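Local coordinates for protein acyl-CoA dehydrogenase (PDB 4RM7) that belongs to the acyl-CoA dehydrogenase family, with a helical C-terminal domain, and is modelled as an assembly of four chains, at residues Q339-R344 with Q348-S353. Residues are numbered along the deposited sequence; the frame is centred on the assembly and turned at random.
Sequences QILGGR and QENRVS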
# COMPACT_ATOMS: atom_id res chain seq x y z
N GLN A 339 -7.62 13.80 -6.31
CA GLN A 339 -8.52 13.62 -5.18
C GLN A 339 -8.67 14.93 -4.41
O GLN A 339 -9.76 15.27 -3.96
CB GLN A 339 -8.04 12.50 -4.26
CG GLN A 339 -9.14 11.97 -3.34
CD GLN A 339 -10.21 11.21 -4.11
OE1 GLN A 339 -10.00 10.84 -5.27
NE2 GLN A 339 -11.37 10.97 -3.47
N ILE A 340 -7.57 15.67 -4.29
CA ILE A 340 -7.60 16.97 -3.64
C ILE A 340 -8.42 18.00 -4.41
O ILE A 340 -9.13 18.79 -3.79
CB ILE A 340 -6.17 17.51 -3.41
CG1 ILE A 340 -5.46 16.70 -2.32
CG2 ILE A 340 -6.21 18.92 -2.94
CD1 ILE A 340 -3.96 16.89 -2.31
N LEU A 341 -8.34 18.01 -5.74
CA LEU A 341 -9.12 18.98 -6.52
C LEU A 341 -10.61 18.64 -6.54
O LEU A 341 -11.43 19.47 -6.91
CB LEU A 341 -8.63 19.08 -7.96
CG LEU A 341 -7.17 19.40 -8.27
CD1 LEU A 341 -7.01 19.55 -9.76
CD2 LEU A 341 -6.74 20.65 -7.64
N GLY A 342 -10.95 17.42 -6.13
CA GLY A 342 -12.33 17.02 -5.96
C GLY A 342 -12.96 16.61 -7.28
O GLY A 342 -12.26 16.26 -8.22
N GLY A 343 -14.29 16.68 -7.34
CA GLY A 343 -15.06 16.25 -8.50
C GLY A 343 -14.62 16.85 -9.82
O GLY A 343 -14.39 16.12 -10.78
N ARG A 344 -14.50 18.17 -9.87
CA ARG A 344 -13.88 18.81 -11.03
C ARG A 344 -12.43 18.42 -11.03
O ARG A 344 -11.83 18.27 -9.98
CB ARG A 344 -14.05 20.33 -10.99
CG ARG A 344 -13.90 20.95 -9.62
CD ARG A 344 -14.54 22.32 -9.62
NE ARG A 344 -14.53 22.95 -8.30
CZ ARG A 344 -15.43 22.73 -7.35
NH1 ARG A 344 -16.44 21.89 -7.57
NH2 ARG A 344 -15.34 23.35 -6.18
N GLN A 348 -12.08 16.46 -18.23
CA GLN A 348 -11.03 16.37 -19.25
C GLN A 348 -10.25 17.67 -19.38
O GLN A 348 -9.07 17.66 -19.73
CB GLN A 348 -11.65 15.98 -20.59
CG GLN A 348 -10.80 15.03 -21.40
CD GLN A 348 -11.59 14.34 -22.50
OE1 GLN A 348 -12.52 14.91 -23.06
NE2 GLN A 348 -11.23 13.09 -22.80
N GLU A 349 -10.93 18.77 -19.08
CA GLU A 349 -10.34 20.11 -19.15
C GLU A 349 -9.14 20.24 -18.21
O GLU A 349 -8.10 20.78 -18.59
CB GLU A 349 -11.41 21.16 -18.81
CG GLU A 349 -12.74 20.91 -19.53
CD GLU A 349 -13.87 21.84 -19.07
OE1 GLU A 349 -13.57 22.89 -18.45
OE2 GLU A 349 -15.05 21.51 -19.32
N ASN A 350 -9.28 19.72 -16.99
CA ASN A 350 -8.22 19.78 -15.99
C ASN A 350 -6.96 19.00 -16.35
O ASN A 350 -7.02 17.82 -16.70
CB ASN A 350 -8.73 19.28 -14.66
CG ASN A 350 -8.12 20.03 -13.52
OD1 ASN A 350 -6.94 19.84 -13.20
ND2 ASN A 350 -8.91 20.93 -12.92
N ARG A 351 -5.80 19.65 -16.26
CA ARG A 351 -4.59 19.00 -16.72
C ARG A 351 -4.18 17.88 -15.78
O ARG A 351 -3.51 16.95 -16.21
CB ARG A 351 -3.46 20.01 -16.90
CG ARG A 351 -2.85 20.57 -15.65
CD ARG A 351 -1.75 21.55 -16.03
NE ARG A 351 -0.95 21.93 -14.87
CZ ARG A 351 0.21 22.57 -14.93
NH1 ARG A 351 0.74 22.89 -16.11
NH2 ARG A 351 0.84 22.88 -13.82
N VAL A 352 -4.61 17.92 -14.52
CA VAL A 352 -4.25 16.86 -13.58
C VAL A 352 -4.75 15.47 -14.04
O VAL A 352 -4.05 14.47 -13.90
CB VAL A 352 -4.77 17.17 -12.15
CG1 VAL A 352 -4.57 15.99 -11.27
CG2 VAL A 352 -3.97 18.29 -11.54
N SER A 353 -5.92 15.42 -14.64
CA SER A 353 -6.44 14.16 -15.18
C SER A 353 -5.67 13.67 -16.43
O SER A 353 -5.58 12.47 -16.66
CB SER A 353 -7.93 14.29 -15.50
OG SER A 353 -8.19 15.36 -16.40
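N350 OD1 accepts the backbone N-H of V352, and the methyl CD1 of L341 lies against it from the other segment. The polar bond belongs to an N-cap within 348-353: V352 N to N350 OD1 measures 3.3 Å, with an N-H...O angle of 160°. The donor lies in the carbonyl plane, on a lone pair, and the C=O...N angle is 131°. N350 therefore closes the first turn of helix 351-362, where a weak backbone bond from S353 N to N350 O (3.3 Å) adds to the turn.

What crosses the contact comes from the last residue of helix 316-341. L341 CD1 is 3.5 Å from N350 OD1 and 3.9 Å from N350 ND2, so the methyl approaches both ends of the carboxamide, on a line tilted to the amide plane. The same methyl meets V352 at its side: CD1 and V352 CG2 stand tip to tip at 3.7 Å. This reach follows from the leucine's extended chain, in which CD1 is anti to CA (chi2 -175°), making that branch the forward end. G342, with positive phi, then takes the chain out of the helix, and a short connection leads to the start of the next one.

W267 of helix 234-270 also packs on L341, while A337 and M338 touch V352. R351, whose CB points away from 339-344, forms a salt bridge with D263. Q339 hydrogen-bonds R360 and E370 of a second subunit, placing this corner of the helical C-terminal domain beside a subunit interface.

Across the two segments the cohesion is thus van der Waals, with 131 Å² buried in all; the polar capping stays within 348-353, and the leucine methyl probably helps to screen the cap's acceptor oxygen from one side.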